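Local coordinates for protein myosin-I heavy chain (Dictyostelium discoideum, PDB 5EJY) that is an actin-based class VII motor with ATPase activity, involved in early phagocytosis and adhesion, and is represented here by the first MyTH4-FERM unit of its tail, at residues Phe90-Gly95 with His130-Thr135; Asp332-Ile337 with Tyr365-Ile370; Ser468-Leu471 with Ser475-Gln478; Gln232-Arg237 with Phe287-Lys292. All blocks are in the same frame, centred on the assembly; numbering follows the deposited sequence.

Interaction 1 of 4, residues Phe90-Gly95 with His130-Thr135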
loop_
_atom_site.group_PDB
_atom_site.type_symbol
_atom_site.label_atom_id
_atom_site.label_comp_id
_atom_site.label_asym_id
_atom_site.label_seq_id
_atom_site.Cartn_x
_atom_site.Cartn_y
_atom_site.Cartn_z
ATOM N N PHE A 90 0.510 -22.115 -3.022
ATOM C CA PHE A 90 0.326 -22.766 -4.307
ATOM C C PHE A 90 -1.112 -22.575 -4.809
ATOM O O PHE A 90 -1.350 -22.122 -5.937
ATOM C CB PHE A 90 0.665 -24.254 -4.195
ATOM C CG PHE A 90 0.499 -25.005 -5.482
ATOM C CD1 PHE A 90 1.554 -25.128 -6.368
ATOM C CD2 PHE A 90 -0.714 -25.586 -5.807
ATOM C CE1 PHE A 90 1.404 -25.819 -7.559
ATOM C CE2 PHE A 90 -0.874 -26.275 -7.001
ATOM C CZ PHE A 90 0.185 -26.398 -7.872
ATOM N N ILE A 91 -2.062 -22.934 -3.957
ATOM C CA ILE A 91 -3.480 -22.795 -4.263
ATOM C C ILE A 91 -3.870 -21.374 -4.674
ATOM O O ILE A 91 -4.508 -21.176 -5.706
ATOM C CB ILE A 91 -4.343 -23.217 -3.055
ATOM C CG1 ILE A 91 -4.101 -24.695 -2.737
ATOM C CG2 ILE A 91 -5.825 -22.976 -3.341
ATOM C CD1 ILE A 91 -4.765 -25.164 -1.489
ATOM N N LEU A 92 -3.496 -20.396 -3.851
ATOM C CA LEU A 92 -3.901 -19.014 -4.069
ATOM C C LEU A 92 -3.209 -18.396 -5.280
ATOM O O LEU A 92 -3.784 -17.552 -5.963
ATOM C CB LEU A 92 -3.618 -18.170 -2.826
ATOM C CG LEU A 92 -4.335 -18.596 -1.554
ATOM C CD1 LEU A 92 -3.985 -17.611 -0.424
ATOM C CD2 LEU A 92 -5.832 -18.669 -1.801
ATOM N N THR A 93 -1.973 -18.806 -5.542
ATOM C CA THR A 93 -1.252 -18.281 -6.705
ATOM C C THR A 93 -1.935 -18.751 -7.980
ATOM O O THR A 93 -2.154 -17.969 -8.913
ATOM C CB THR A 93 0.234 -18.714 -6.710
ATOM O OG1 THR A 93 0.849 -18.310 -5.476
ATOM C CG2 THR A 93 0.986 -18.054 -7.859
ATOM N N LYS A 94 -2.317 -20.025 -8.019
ATOM C CA LYS A 94 -2.986 -20.531 -9.216
ATOM C C LYS A 94 -4.344 -19.840 -9.405
ATOM O O LYS A 94 -4.676 -19.383 -10.496
ATOM C CB LYS A 94 -3.143 -22.053 -9.156
ATOM C CG LYS A 94 -1.825 -22.828 -9.256
ATOM C CD LYS A 94 -1.263 -22.826 -10.677
ATOM C CE LYS A 94 0.104 -23.517 -10.724
ATOM N NZ LYS A 94 0.658 -23.530 -12.104
ATOM N N GLY A 95 -5.124 -19.748 -8.332
ATOM C CA GLY A 95 -6.464 -19.180 -8.439
ATOM C C GLY A 95 -6.478 -17.690 -8.741
ATOM O O GLY A 95 -7.337 -17.200 -9.489
ATOM N N HIS A 130 -11.243 -19.121 4.256
ATOM C CA HIS A 130 -10.999 -17.738 4.636
ATOM C C HIS A 130 -9.788 -17.156 3.873
ATOM O O HIS A 130 -9.844 -16.016 3.406
ATOM C CB HIS A 130 -10.809 -17.661 6.158
ATOM C CG HIS A 130 -10.809 -16.266 6.705
ATOM N ND1 HIS A 130 -10.485 -15.986 8.014
ATOM C CD2 HIS A 130 -11.075 -15.074 6.118
ATOM C CE1 HIS A 130 -10.551 -14.681 8.212
ATOM N NE2 HIS A 130 -10.904 -14.105 7.078
ATOM N N PHE A 131 -8.717 -17.941 3.723
ATOM C CA PHE A 131 -7.557 -17.497 2.927
ATOM C C PHE A 131 -8.019 -17.182 1.510
ATOM O O PHE A 131 -7.586 -16.204 0.904
ATOM C CB PHE A 131 -6.486 -18.590 2.802
ATOM C CG PHE A 131 -5.881 -19.033 4.113
ATOM C CD1 PHE A 131 -5.675 -18.135 5.149
ATOM C CD2 PHE A 131 -5.490 -20.354 4.286
ATOM C CE1 PHE A 131 -5.107 -18.547 6.343
ATOM C CE2 PHE A 131 -4.929 -20.783 5.490
ATOM C CZ PHE A 131 -4.743 -19.879 6.522
ATOM N N THR A 132 -8.884 -18.037 0.972
ATOM C CA THR A 132 -9.293 -17.923 -0.422
ATOM C C THR A 132 -10.183 -16.707 -0.606
ATOM O O THR A 132 -9.983 -15.931 -1.533
ATOM C CB THR A 132 -10.012 -19.220 -0.911
ATOM O OG1 THR A 132 -9.149 -20.335 -0.686
ATOM C CG2 THR A 132 -10.336 -19.139 -2.413
ATOM N N CYS A 133 -11.160 -16.540 0.285
ATOM C CA CYS A 133 -12.028 -15.368 0.253
ATOM C C CYS A 133 -11.238 -14.054 0.346
ATOM O O CYS A 133 -11.677 -13.025 -0.185
ATOM C CB CYS A 133 -13.038 -15.425 1.398
ATOM S SG CYS A 133 -14.332 -16.682 1.146
ATOM N N SER A 134 -10.107 -14.097 1.049
ATOM C CA SER A 134 -9.246 -12.924 1.236
ATOM C C SER A 134 -8.375 -12.624 0.014
ATOM O O SER A 134 -7.639 -11.630 0.008
ATOM C CB SER A 134 -8.347 -13.129 2.460
ATOM O OG SER A 134 -9.127 -13.389 3.632
ATOM N N THR A 135 -8.449 -13.486 -0.998
ATOM C CA THR A 135 -7.585 -13.379 -2.179
ATOM C C THR A 135 -8.345 -13.127 -3.493
ATOM O O THR A 135 -7.956 -12.264 -4.285
ATOM C CB THR A 135 -6.650 -14.618 -2.318
ATOM O OG1 THR A 135 -6.047 -14.913 -1.047
ATOM C CG2 THR A 135 -5.531 -14.350 -3.378
#
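With CG of Leu92 turned anti to its own carbonyl carbon (chi1 -61°) and CD1 anti to CA (chi2 -178°), both methyls of the leucine are carried out from helix 81-97 onto the end of helix 119-133. Thr135 takes the matching first torsion, chi1 -47°, which sets OG1 beside the backbone N, where it can turn back to the last helical turn and still face Leu92. CD1 comes to 3.5 Å from Thr135 OG1. The other branch, CD2, lies over the backbone, 3.8 Å from Thr132 CA, while CB of Phe131 touches CD1 at 4.2 Å before its ring leads off toward Leu192 and Ile195 of helix 189-196. The leucine thus packs against the end of helix 119-133 in the α-helical MyTH4 domain; Thr132 also packs on Tyr106 and Leu109 of helix 102-112. No hydrogen bond joins the two segments. The hydroxyls among the apolar groups are satisfied on their own side: Thr135 OG1 donates to Phe131 O at 2.8 Å, and Thr132 OG1 bonds to Leu128 O. Leu92 therefore meets polar atoms already engaged, and the contact is one of van der Waals fit and burial.

Interaction 2 of 4, residues Asp332-Ile337 with Tyr365-Ile370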
loop_
_atom_site.group_PDB
_atom_site.type_symbol
_atom_site.label_atom_id
_atom_site.label_comp_id
_atom_site.label_asym_id
_atom_site.label_seq_id
_atom_site.Cartn_x
_atom_site.Cartn_y
_atom_site.Cartn_z
ATOM N N ASP A 332 24.602 27.053 1.962
ATOM C CA ASP A 332 24.281 28.191 2.818
ATOM C C ASP A 332 22.864 28.044 3.359
ATOM O O ASP A 332 22.622 28.215 4.557
ATOM C CB ASP A 332 24.385 29.514 2.056
ATOM C CG ASP A 332 25.825 29.984 1.867
ATOM O OD1 ASP A 332 26.749 29.447 2.522
ATOM O OD2 ASP A 332 26.019 30.916 1.059
ATOM N N TYR A 333 21.925 27.746 2.468
ATOM C CA TYR A 333 20.530 27.600 2.879
ATOM C C TYR A 333 20.355 26.450 3.859
ATOM O O TYR A 333 19.716 26.606 4.902
ATOM C CB TYR A 333 19.609 27.388 1.683
ATOM C CG TYR A 333 18.169 27.211 2.103
ATOM C CD1 TYR A 333 17.652 25.949 2.383
ATOM C CD2 TYR A 333 17.334 28.308 2.240
ATOM C CE1 TYR A 333 16.330 25.789 2.785
ATOM C CE2 TYR A 333 16.022 28.163 2.631
ATOM C CZ TYR A 333 15.521 26.901 2.901
ATOM O OH TYR A 333 14.208 26.774 3.288
ATOM N N GLN A 334 20.919 25.294 3.523
ATOM C CA GLN A 334 20.801 24.133 4.391
ATOM C C GLN A 334 21.375 24.458 5.766
ATOM O O GLN A 334 20.821 24.072 6.806
ATOM C CB GLN A 334 21.491 22.924 3.765
ATOM C CG GLN A 334 20.826 22.472 2.464
ATOM C CD GLN A 334 21.659 21.459 1.699
ATOM O OE1 GLN A 334 22.890 21.505 1.723
ATOM N NE2 GLN A 334 20.988 20.535 1.013
ATOM N N ILE A 335 22.477 25.194 5.764
ATOM C CA ILE A 335 23.111 25.625 7.001
ATOM C C ILE A 335 22.172 26.481 7.828
ATOM O O ILE A 335 22.094 26.321 9.046
ATOM C CB ILE A 335 24.400 26.440 6.724
ATOM C CG1 ILE A 335 25.499 25.523 6.201
ATOM C CG2 ILE A 335 24.884 27.112 7.995
ATOM C CD1 ILE A 335 25.730 24.327 7.090
ATOM N N SER A 336 21.468 27.401 7.173
ATOM C CA SER A 336 20.586 28.309 7.891
ATOM C C SER A 336 19.401 27.593 8.564
ATOM O O SER A 336 19.084 27.870 9.721
ATOM C CB SER A 336 20.079 29.410 6.970
ATOM O OG SER A 336 19.353 28.853 5.895
ATOM N N ILE A 337 18.744 26.682 7.850
ATOM C CA ILE A 337 17.646 25.924 8.468
ATOM C C ILE A 337 18.132 24.903 9.499
ATOM O O ILE A 337 17.526 24.748 10.569
ATOM C CB ILE A 337 16.709 25.261 7.424
ATOM C CG1 ILE A 337 17.489 24.351 6.465
ATOM C CG2 ILE A 337 15.915 26.325 6.658
ATOM C CD1 ILE A 337 16.579 23.529 5.504
ATOM N N TYR A 365 20.847 17.914 11.293
ATOM C CA TYR A 365 21.152 19.336 11.395
ATOM C C TYR A 365 22.014 19.824 10.235
ATOM O O TYR A 365 22.039 21.017 9.932
ATOM C CB TYR A 365 21.802 19.654 12.752
ATOM C CG TYR A 365 21.068 19.026 13.920
ATOM C CD1 TYR A 365 19.841 19.527 14.351
ATOM C CD2 TYR A 365 21.595 17.925 14.584
ATOM C CE1 TYR A 365 19.166 18.946 15.420
ATOM C CE2 TYR A 365 20.928 17.340 15.642
ATOM C CZ TYR A 365 19.715 17.852 16.056
ATOM O OH TYR A 365 19.062 17.262 17.113
ATOM N N PHE A 366 22.705 18.896 9.583
ATOM C CA PHE A 366 23.424 19.206 8.349
ATOM C C PHE A 366 23.523 17.978 7.454
ATOM O O PHE A 366 23.190 16.864 7.867
ATOM C CB PHE A 366 24.829 19.741 8.653
ATOM C CG PHE A 366 25.559 18.944 9.689
ATOM C CD1 PHE A 366 25.924 17.634 9.439
ATOM C CD2 PHE A 366 25.868 19.502 10.921
ATOM C CE1 PHE A 366 26.590 16.890 10.402
ATOM C CE2 PHE A 366 26.536 18.767 11.883
ATOM C CZ PHE A 366 26.897 17.457 11.622
ATOM N N THR A 367 23.991 18.192 6.229
ATOM C CA THR A 367 24.248 17.110 5.285
ATOM C C THR A 367 25.681 16.611 5.426
ATOM O O THR A 367 26.550 17.340 5.899
ATOM C CB THR A 367 24.064 17.589 3.836
ATOM O OG1 THR A 367 24.918 18.712 3.600
ATOM C CG2 THR A 367 22.629 18.009 3.592
ATOM N N THR A 368 25.922 15.369 5.012
ATOM C CA THR A 368 27.268 14.810 5.013
ATOM C C THR A 368 28.219 15.757 4.293
ATOM O O THR A 368 29.326 16.023 4.755
ATOM C CB THR A 368 27.305 13.442 4.316
ATOM O OG1 THR A 368 26.416 12.541 4.987
ATOM N N ASP A 369 27.767 16.273 3.159
ATOM C CA ASP A 369 28.544 17.230 2.389
ATOM C C ASP A 369 29.005 18.395 3.260
ATOM O O ASP A 369 30.128 18.888 3.120
ATOM C CB ASP A 369 27.710 17.748 1.220
ATOM C CG ASP A 369 28.366 18.903 0.504
ATOM O OD1 ASP A 369 29.611 18.896 0.374
ATOM O OD2 ASP A 369 27.633 19.820 0.071
ATOM N N ILE A 370 28.137 18.831 4.163
ATOM C CA ILE A 370 28.447 19.972 5.015
ATOM C C ILE A 370 29.328 19.569 6.199
ATOM O O ILE A 370 30.126 20.366 6.690
ATOM C CB ILE A 370 27.158 20.678 5.486
ATOM C CG1 ILE A 370 26.614 21.564 4.363
ATOM C CG2 ILE A 370 27.420 21.505 6.731
ATOM C CD1 ILE A 370 25.195 22.042 4.588
HETATM O O HOH W 1 24.906 19.752 1.319
#
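Gln334 and Ile335, neighbours on helix 331-346, make the contact with Thr367 and Ile370, Gln334 through both its aliphatic root and a water-bridged amide, Ile335 chiefly through its CD1 methyl. Gln334 comes first, its CB directed toward the other segment and its chain extended beyond CG. The root meets the isoleucine, CB lying 3.9 Å from Ile370 CD1, and the amide end passes Thr367 at about a right angle. OE1 is 3.9 Å from Thr367 OG1, too far for a direct bond, and a water fills in: it donates to Gln334 OE1 at 2.7 Å and to Asp369 OD2 at 3.0 Å, and also pairs with Thr367 OG1. The other half of the amide, NE2, bonds to Leu322 O, so both ends are held and the amide's rotation is fixed. Thr367 is the N-cap of helix 368-373 in the helical central lobe of the FERM domain: its OG1, placed between the backbone N and carbonyl carbon by chi1 56°, accepts from Ile370 N at 3.3 Å with a bent N-H...O angle of 138°. The cap is thereby tied through the water to the neighbouring helix. One residue on, Ile335 bends at its second torsion (chi2 -53°), which brings CD1 nearer to Ile370 than its CB direction alone would suggest. That methyl sits against both methyls of the isoleucine, 3.3 Å from Ile370 CG2 and nearly as close to CD1, tighter than usual carbon contact. On helix 375-383, Phe378 and Lys381 also touch Ile335.

Interaction 3 of 4, residues Ser468-Leu471 with Ser475-Gln478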
loop_
_atom_site.group_PDB
_atom_site.type_symbol
_atom_site.label_atom_id
_atom_site.label_comp_id
_atom_site.label_asym_id
_atom_site.label_seq_id
_atom_site.Cartn_x
_atom_site.Cartn_y
_atom_site.Cartn_z
ATOM N N SER A 468 4.922 11.962 -20.699
ATOM C CA SER A 468 5.075 12.937 -21.770
ATOM C C SER A 468 4.134 14.116 -21.566
ATOM O O SER A 468 2.911 13.981 -21.619
ATOM C CB SER A 468 4.842 12.257 -23.115
ATOM O OG SER A 468 5.941 11.406 -23.391
ATOM N N ILE A 469 4.724 15.269 -21.302
ATOM C CA ILE A 469 3.964 16.450 -20.939
ATOM C C ILE A 469 4.021 17.444 -22.091
ATOM O O ILE A 469 5.082 17.666 -22.666
ATOM C CB ILE A 469 4.556 17.078 -19.677
ATOM C CG1 ILE A 469 4.338 16.135 -18.480
ATOM C CG2 ILE A 469 3.952 18.437 -19.411
ATOM C CD1 ILE A 469 5.538 16.081 -17.564
ATOM N N ILE A 470 2.880 18.029 -22.430
ATOM C CA ILE A 470 2.817 18.920 -23.588
ATOM C C ILE A 470 3.103 20.353 -23.181
ATOM O O ILE A 470 2.483 20.892 -22.247
ATOM C CB ILE A 470 1.454 18.852 -24.281
ATOM C CG1 ILE A 470 1.098 17.408 -24.624
ATOM C CG2 ILE A 470 1.442 19.724 -25.547
ATOM C CD1 ILE A 470 1.978 16.804 -25.677
ATOM N N LEU A 471 4.048 20.973 -23.880
ATOM C CA LEU A 471 4.382 22.371 -23.642
ATOM C C LEU A 471 3.482 23.312 -24.450
ATOM O O LEU A 471 2.710 22.877 -25.313
ATOM C CB LEU A 471 5.861 22.616 -23.934
ATOM C CG LEU A 471 6.753 21.581 -23.250
ATOM C CD1 LEU A 471 8.221 21.726 -23.646
ATOM C CD2 LEU A 471 6.586 21.659 -21.727
ATOM N N SER A 475 5.174 21.117 -28.397
ATOM C CA SER A 475 6.210 20.090 -28.339
ATOM C C SER A 475 6.053 19.287 -27.043
ATOM O O SER A 475 5.318 19.693 -26.145
ATOM C CB SER A 475 7.610 20.678 -28.416
ATOM O OG SER A 475 7.935 21.350 -27.224
ATOM N N THR A 476 6.751 18.159 -26.966
ATOM C CA THR A 476 6.616 17.231 -25.841
ATOM C C THR A 476 7.882 17.177 -25.006
ATOM O O THR A 476 8.986 17.113 -25.538
ATOM C CB THR A 476 6.286 15.829 -26.354
ATOM O OG1 THR A 476 4.976 15.844 -26.933
ATOM C CG2 THR A 476 6.334 14.804 -25.228
ATOM N N LEU A 477 7.722 17.248 -23.689
ATOM C CA LEU A 477 8.824 16.993 -22.787
ATOM C C LEU A 477 8.605 15.582 -22.259
ATOM O O LEU A 477 7.606 15.322 -21.594
ATOM C CB LEU A 477 8.823 17.986 -21.621
ATOM C CG LEU A 477 9.683 17.615 -20.400
ATOM C CD1 LEU A 477 11.149 17.409 -20.753
ATOM C CD2 LEU A 477 9.552 18.667 -19.298
ATOM N N GLN A 478 9.502 14.660 -22.598
ATOM C CA GLN A 478 9.380 13.302 -22.088
ATOM C C GLN A 478 10.197 13.241 -20.821
ATOM O O GLN A 478 11.430 13.098 -20.853
ATOM C CB GLN A 478 9.840 12.242 -23.095
ATOM C CG GLN A 478 9.671 10.820 -22.551
ATOM C CD GLN A 478 10.039 9.748 -23.547
ATOM O OE1 GLN A 478 10.729 10.010 -24.527
ATOM N NE2 GLN A 478 9.575 8.526 -23.301
#
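Leu477, Leu471 and Ser475 bury the most surface where strands 466-470 and 476-480 and the residues leading into their turn pair as a β hairpin. Leu477 forms a hydrogen-bonded pair with Ile469, the two side chains sharing one face of the sheet. Leu477 N donates to Ile469 O at 2.9 Å, and Ile469 N returns the bond to Leu477 O, both nearly straight at 172° and 174°. Closer to the turn, Leu471 N donates to Ser475 O at 2.9 Å. The side chains of that pair meet as well: Leu471 CD1 rests 3.6 Å from Ser475 OG, and the same methyl reaches Leu477 CB at 4.3 Å. Ser475 OG, held between its backbone N and carbonyl carbon (chi1 72°), has its polar partner in Asn473 OD1 within the turn. The other face carries the alternate residues, where Thr476 touches two residues of the opposing strand: CG2 packs 3.6 Å from Ser468 CB, while OG1 lies 3.4 Å from Ile470 CD1. In this last part of the FERM domain, the hairpin completes a three-stranded antiparallel sheet, Ser468 pairing by backbone with Lys461 on its other side, and Ile469 and Leu471 pack on Val450 of strand 445-450, the edge of the adjoining four-stranded sheet.

Interaction 4 of 4, residues Gln232-Arg237 with Phe287-Lys292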
loop_
_atom_site.group_PDB
_atom_site.type_symbol
_atom_site.label_atom_id
_atom_site.label_comp_id
_atom_site.label_asym_id
_atom_site.label_seq_id
_atom_site.Cartn_x
_atom_site.Cartn_y
_atom_site.Cartn_z
ATOM N N GLN A 232 -7.435 10.889 10.682
ATOM C CA GLN A 232 -8.364 11.027 11.806
ATOM C C GLN A 232 -7.655 10.765 13.137
ATOM O O GLN A 232 -7.820 11.517 14.106
ATOM C CB GLN A 232 -9.562 10.091 11.618
ATOM C CG GLN A 232 -10.535 10.105 12.798
ATOM C CD GLN A 232 -11.823 9.345 12.500
ATOM O OE1 GLN A 232 -11.869 8.494 11.611
ATOM N NE2 GLN A 232 -12.879 9.662 13.243
ATOM N N ARG A 233 -6.840 9.716 13.178
ATOM C CA ARG A 233 -6.131 9.356 14.396
ATOM C C ARG A 233 -5.052 10.365 14.816
ATOM O O ARG A 233 -4.710 10.450 15.995
ATOM C CB ARG A 233 -5.540 7.948 14.273
ATOM C CG ARG A 233 -6.606 6.867 14.093
ATOM C CD ARG A 233 -5.965 5.537 13.767
ATOM N NE ARG A 233 -5.101 5.128 14.858
ATOM C CZ ARG A 233 -5.535 4.516 15.957
ATOM N NH1 ARG A 233 -6.825 4.216 16.092
ATOM N NH2 ARG A 233 -4.674 4.199 16.915
ATOM N N SER A 234 -4.524 11.119 13.860
ATOM C CA SER A 234 -3.553 12.178 14.159
ATOM C C SER A 234 -4.253 13.495 14.441
ATOM O O SER A 234 -3.603 14.498 14.707
ATOM C CB SER A 234 -2.600 12.372 12.970
ATOM O OG SER A 234 -1.986 11.150 12.617
ATOM N N ARG A 235 -5.582 13.484 14.353
ATOM C CA ARG A 235 -6.416 14.669 14.546
ATOM C C ARG A 235 -6.201 15.747 13.478
ATOM O O ARG A 235 -6.309 16.944 13.749
ATOM C CB ARG A 235 -6.225 15.251 15.953
ATOM C CG ARG A 235 -6.174 14.184 17.042
ATOM C CD ARG A 235 -6.512 14.772 18.421
ATOM N NE ARG A 235 -6.350 13.793 19.495
ATOM C CZ ARG A 235 -7.288 12.926 19.868
ATOM N NH1 ARG A 235 -8.467 12.909 19.248
ATOM N NH2 ARG A 235 -7.047 12.074 20.863
ATOM N N MET A 236 -5.896 15.313 12.259
ATOM C CA MET A 236 -5.860 16.208 11.116
ATOM C C MET A 236 -7.270 16.273 10.551
ATOM O O MET A 236 -8.171 15.617 11.069
ATOM C CB MET A 236 -4.903 15.636 10.054
ATOM C CG MET A 236 -3.515 15.405 10.595
ATOM S SD MET A 236 -2.505 14.174 9.722
ATOM C CE MET A 236 -2.724 14.691 8.021
ATOM N N ARG A 237 -7.471 17.033 9.477
ATOM C CA ARG A 237 -8.720 16.916 8.744
ATOM C C ARG A 237 -8.878 15.448 8.392
ATOM O O ARG A 237 -7.906 14.787 8.022
ATOM C CB ARG A 237 -8.724 17.777 7.482
ATOM C CG ARG A 237 -8.971 19.251 7.751
ATOM C CD ARG A 237 -8.883 20.037 6.453
ATOM N NE ARG A 237 -7.504 20.132 5.971
ATOM C CZ ARG A 237 -7.154 20.678 4.812
ATOM N NH1 ARG A 237 -8.080 21.160 3.992
ATOM N NH2 ARG A 237 -5.874 20.734 4.465
ATOM N N PHE A 287 6.324 1.818 5.515
ATOM C CA PHE A 287 5.257 2.653 4.993
ATOM C C PHE A 287 5.539 4.039 5.549
ATOM O O PHE A 287 5.955 4.171 6.706
ATOM C CB PHE A 287 3.888 2.211 5.519
ATOM C CG PHE A 287 3.364 0.932 4.925
ATOM C CD1 PHE A 287 2.949 0.882 3.601
ATOM C CD2 PHE A 287 3.207 -0.201 5.721
ATOM C CE1 PHE A 287 2.433 -0.294 3.063
ATOM C CE2 PHE A 287 2.699 -1.368 5.189
ATOM C CZ PHE A 287 2.314 -1.408 3.850
ATOM N N VAL A 288 5.291 5.071 4.757
ATOM C CA VAL A 288 5.456 6.433 5.249
ATOM C C VAL A 288 4.225 7.276 4.926
ATOM O O VAL A 288 3.696 7.221 3.806
ATOM C CB VAL A 288 6.702 7.107 4.626
ATOM C CG1 VAL A 288 6.952 8.459 5.280
ATOM C CG2 VAL A 288 7.929 6.205 4.783
ATOM N N PHE A 289 3.779 8.045 5.917
ATOM C CA PHE A 289 2.617 8.933 5.799
ATOM C C PHE A 289 3.126 10.344 5.464
ATOM O O PHE A 289 3.709 11.004 6.323
ATOM C CB PHE A 289 1.883 8.915 7.150
ATOM C CG PHE A 289 0.561 9.652 7.179
ATOM C CD1 PHE A 289 -0.402 9.460 6.199
ATOM C CD2 PHE A 289 0.262 10.491 8.243
ATOM C CE1 PHE A 289 -1.642 10.120 6.267
ATOM C CE2 PHE A 289 -0.980 11.148 8.327
ATOM C CZ PHE A 289 -1.925 10.963 7.338
ATOM N N LYS A 290 2.936 10.789 4.217
ATOM C CA LYS A 290 3.518 12.046 3.737
ATOM C C LYS A 290 2.475 12.896 3.047
ATOM O O LYS A 290 1.465 12.378 2.584
ATOM C CB LYS A 290 4.583 11.772 2.653
ATOM C CG LYS A 290 5.832 11.066 3.090
ATOM C CD LYS A 290 6.812 11.093 1.913
ATOM C CE LYS A 290 6.674 12.422 1.149
ATOM N NZ LYS A 290 7.559 12.563 -0.061
ATOM N N LYS A 291 2.777 14.181 2.865
ATOM C CA LYS A 291 1.854 15.051 2.149
ATOM C C LYS A 291 2.141 15.010 0.663
ATOM O O LYS A 291 3.241 15.363 0.227
ATOM C CB LYS A 291 1.917 16.495 2.647
ATOM C CG LYS A 291 0.820 17.358 2.034
ATOM C CD LYS A 291 0.696 18.707 2.733
ATOM C CE LYS A 291 -0.433 19.518 2.127
ATOM N NZ LYS A 291 -0.751 20.726 2.939
ATOM N N LYS A 292 1.142 14.590 -0.106
ATOM C CA LYS A 292 1.310 14.411 -1.548
ATOM C C LYS A 292 0.778 15.608 -2.332
ATOM O O LYS A 292 1.399 16.074 -3.301
ATOM C CB LYS A 292 0.560 13.149 -2.001
ATOM C CG LYS A 292 0.648 12.855 -3.518
ATOM C CD LYS A 292 -0.061 11.529 -3.835
ATOM C CE LYS A 292 -0.057 11.218 -5.336
ATOM N NZ LYS A 292 -0.796 9.933 -5.559
#
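A Met-aromatic contact in the ubiquitin-like first lobe of the FERM domain joins the loop following helix 223-233 to the central strand of the sheet, with Met236 meeting Phe289. The sulfur comes in at the edge of the ring: SD stands 4.9 Å from the centroid, 78° off the normal, and 3.7 Å from Phe289 CE2. Because Met236 bends at its third torsion (chi3 48°), CE folds back near the ring, 3.9 Å from Phe289 CZ. The ring arrives from the opposite direction, its CG anti to the backbone N (chi1 -173°). Ser234 adds a looser touch, OG at 4.4 Å from Phe289 CE2; that hydroxyl is bonded to Leu230 O in the last helical turn. Just past the helix, Arg235 adopts positive phi in a Schellman motif. The guanidinium of Arg237 is engaged by Glu310 and Asn297. Phe289 also packs on Leu230 and Ser231 of helix 223-233 and on Ile205 of strand 201-207, while Met236 rests on Phe245 of strand 245-251 and on Val309 of helix 304-322, so this junction lies between the helix, the sheet and the following lobe.

In the fold
The four contacts are spread through the chain without touching. Interaction 1 belongs to the helical MyTH4 domain; the others lie in the FERM domain, in its ubiquitin-like first lobe (interaction 4), its helical central lobe (interaction 2) and its last, β-rich part (interaction 3). Interaction 4 is the nearest to the middle, its centre about 14 Å from the chain's centre, and its nearest atoms come within about 15 Å of both interaction 1 and interaction 2, and about 14 Å of interaction 3. The extremes are interactions 1 and 2, on opposite sides of the chain's centre with their own centres about 51 Å apart. Interaction 4 is thus the most central of the four.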